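Transcriptional regulator (Enterococcus faecalis, PDB 3QFI) is of unknown function but belongs to the LytR-CpsA-Psr family, its chain folding around a mixed beta-sheet flanked by helices. Local coordinates at residues Arg182-Phe187 with Asp215-Tyr220. Sequence-based numbering, arbitrary orientation.
Sequences RKVMSF and DIQSKY
Met185 and Gln217 face each other where two helices run out: each is the first residue past its helix, 166-184 or 210-216, to leave helical backbone angles, and their CA atoms, 6.2 Å apart, are the nearest pair between the segments. Met185 gives the largest share of the buried surface, followed by Gln217. Its chain is bent about both CB-CG (chi2 -75°) and CG-SD (chi3 -79°), which carries the thioether over to the other segment. There SD lies 3.6 Å from Gln217 CG, a van der Waals contact with the aliphatic part of the glutamine. The terminal methyl reaches further, with CE 3.8 Å from Ile216 CG2 and also beside the Ile216 carbonyl. That carbonyl accepts the backbone N-H of Tyr220, with O and N 3.1 Å apart. Gln217 is extended beyond CG (chi2 -173°) and projects its amide back toward helix 166-184. NE2 comes to 2.7 Å from Val184 O, a carbonyl in the last helical turn, and passes 3.8 Å from Val184 CG1. Behind this face, Lys183 O receives both the backbone N and OG of Ser186; the OG bond, 2.7 Å long, lies in the carbonyl plane on a lone pair and ties the chain back onto the helix end. Outside the two segments, Met185 also touches Phe224, while Tyr220 sets its ring edge-to-face with Phe22 and hydrogen-bonds through OH to Glu20 O. The arrangement is plain packing between two helix C-termini, joining the long helix 166-184 to the short helix 210-216 in this LytR-CpsA-Psr family protein.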
loop_
_atom_site.group_PDB
_atom_site.type_symbol
_atom_site.label_atom_id
_atom_site.label_comp_id
_atom_site.label_asym_id
_atom_site.label_seq_id
_atom_site.Cartn_x
_atom_site.Cartn_y
_atom_site.Cartn_z
ATOM N N ARG A 182 11.528 -1.025 8.266
ATOM C CA ARG A 182 12.905 -0.650 8.541
ATOM C C ARG A 182 13.388 -1.331 9.824
ATOM O O ARG A 182 14.492 -1.865 9.873
ATOM C CB ARG A 182 12.996 0.866 8.679
ATOM C CG ARG A 182 14.370 1.423 8.414
ATOM C CD ARG A 182 14.502 1.942 6.991
ATOM N NE ARG A 182 15.901 2.191 6.649
ATOM C CZ ARG A 182 16.308 2.793 5.536
ATOM N NH1 ARG A 182 17.609 2.965 5.317
ATOM N NH2 ARG A 182 15.417 3.229 4.651
ATOM N N LYS A 183 12.540 -1.312 10.849
ATOM C CA LYS A 183 12.840 -1.914 12.145
ATOM C C LYS A 183 12.850 -3.441 12.050
ATOM O O LYS A 183 13.804 -4.094 12.480
ATOM C CB LYS A 183 11.788 -1.483 13.163
ATOM C CG LYS A 183 12.127 -1.784 14.611
ATOM C CD LYS A 183 13.191 -0.838 15.133
ATOM C CE LYS A 183 12.814 0.615 14.874
ATOM N NZ LYS A 183 11.490 0.950 15.452
ATOM N N VAL A 184 11.785 -4.011 11.489
ATOM C CA VAL A 184 11.692 -5.460 11.357
ATOM C C VAL A 184 12.903 -6.021 10.616
ATOM O O VAL A 184 13.244 -7.192 10.783
ATOM C CB VAL A 184 10.412 -5.901 10.592
ATOM C CG1 VAL A 184 10.323 -7.419 10.579
ATOM C CG2 VAL A 184 9.162 -5.320 11.248
ATOM N N MET A 185 13.549 -5.189 9.800
ATOM C CA MET A 185 14.721 -5.618 9.034
ATOM C C MET A 185 16.023 -5.039 9.595
ATOM O O MET A 185 17.088 -5.210 9.001
ATOM C CB MET A 185 14.593 -5.181 7.569
ATOM C CG MET A 185 13.365 -5.700 6.831
ATOM S SD MET A 185 13.455 -7.435 6.380
ATOM C CE MET A 185 14.490 -7.329 4.954
ATOM N N SER A 186 15.944 -4.354 10.732
ATOM C CA SER A 186 17.129 -3.747 11.328
ATOM C C SER A 186 17.932 -4.725 12.179
ATOM O O SER A 186 18.502 -4.335 13.200
ATOM C CB SER A 186 16.737 -2.547 12.191
ATOM O OG SER A 186 16.136 -2.966 13.402
ATOM N N PHE A 187 17.977 -5.990 11.770
ATOM C CA PHE A 187 18.730 -6.994 12.516
ATOM C C PHE A 187 18.167 -7.172 13.921
ATOM O O PHE A 187 18.389 -6.336 14.796
ATOM C CB PHE A 187 20.204 -6.579 12.586
ATOM C CG PHE A 187 21.075 -7.522 13.373
ATOM C CD1 PHE A 187 21.233 -7.371 14.747
ATOM C CD2 PHE A 187 21.756 -8.555 12.730
ATOM C CE1 PHE A 187 22.059 -8.231 15.470
ATOM C CE2 PHE A 187 22.582 -9.420 13.441
ATOM C CZ PHE A 187 22.735 -9.257 14.815
ATOM N N ASP A 215 14.492 -15.645 4.102
ATOM C CA ASP A 215 15.187 -15.398 2.837
ATOM C C ASP A 215 15.293 -13.900 2.582
ATOM O O ASP A 215 16.264 -13.427 1.989
ATOM C CB ASP A 215 14.440 -16.042 1.663
ATOM C CG ASP A 215 14.802 -17.503 1.461
ATOM O OD1 ASP A 215 14.291 -18.105 0.493
ATOM O OD2 ASP A 215 15.593 -18.047 2.258
ATOM N N ILE A 216 14.278 -13.164 3.024
ATOM C CA ILE A 216 14.245 -11.719 2.849
ATOM C C ILE A 216 15.202 -11.035 3.820
ATOM O O ILE A 216 15.944 -10.142 3.428
ATOM C CB ILE A 216 12.827 -11.146 3.092
ATOM C CG1 ILE A 216 11.770 -11.995 2.378
ATOM C CG2 ILE A 216 12.764 -9.701 2.610
ATOM C CD1 ILE A 216 11.952 -12.113 0.887
ATOM N N GLN A 217 15.183 -11.466 5.082
ATOM C CA GLN A 217 16.042 -10.889 6.121
ATOM C C GLN A 217 17.502 -11.368 6.032
ATOM O O GLN A 217 18.174 -11.526 7.053
ATOM C CB GLN A 217 15.486 -11.211 7.530
ATOM C CG GLN A 217 14.064 -10.675 7.828
ATOM C CD GLN A 217 13.621 -10.879 9.292
ATOM O OE1 GLN A 217 13.653 -11.996 9.820
ATOM N NE2 GLN A 217 13.188 -9.796 9.938
ATOM N N SER A 218 17.994 -11.592 4.819
ATOM C CA SER A 218 19.366 -12.053 4.638
ATOM C C SER A 218 19.805 -11.901 3.197
ATOM O O SER A 218 20.957 -12.169 2.855
ATOM C CB SER A 218 19.482 -13.525 5.022
ATOM O OG SER A 218 18.672 -14.327 4.180
ATOM N N LYS A 219 18.890 -11.462 2.348
ATOM C CA LYS A 219 19.208 -11.333 0.941
ATOM C C LYS A 219 18.617 -10.101 0.282
ATOM O O LYS A 219 18.937 -9.789 -0.863
ATOM C CB LYS A 219 18.722 -12.581 0.227
ATOM C CG LYS A 219 19.483 -13.832 0.612
ATOM C CD LYS A 219 18.701 -15.086 0.282
ATOM C CE LYS A 219 18.047 -14.983 -1.084
ATOM N NZ LYS A 219 19.068 -14.712 -2.131
ATOM N N TYR A 220 17.758 -9.408 1.020
ATOM C CA TYR A 220 17.085 -8.223 0.524
ATOM C C TYR A 220 17.316 -7.042 1.448
ATOM O O TYR A 220 16.661 -6.011 1.322
ATOM C CB TYR A 220 15.577 -8.488 0.402
ATOM C CG TYR A 220 15.192 -9.405 -0.730
ATOM C CD1 TYR A 220 15.376 -10.792 -0.642
ATOM C CD2 TYR A 220 14.668 -8.884 -1.917
ATOM C CE1 TYR A 220 15.046 -11.636 -1.712
ATOM C CE2 TYR A 220 14.342 -9.716 -2.989
ATOM C CZ TYR A 220 14.532 -11.092 -2.876
ATOM O OH TYR A 220 14.205 -11.923 -3.925
#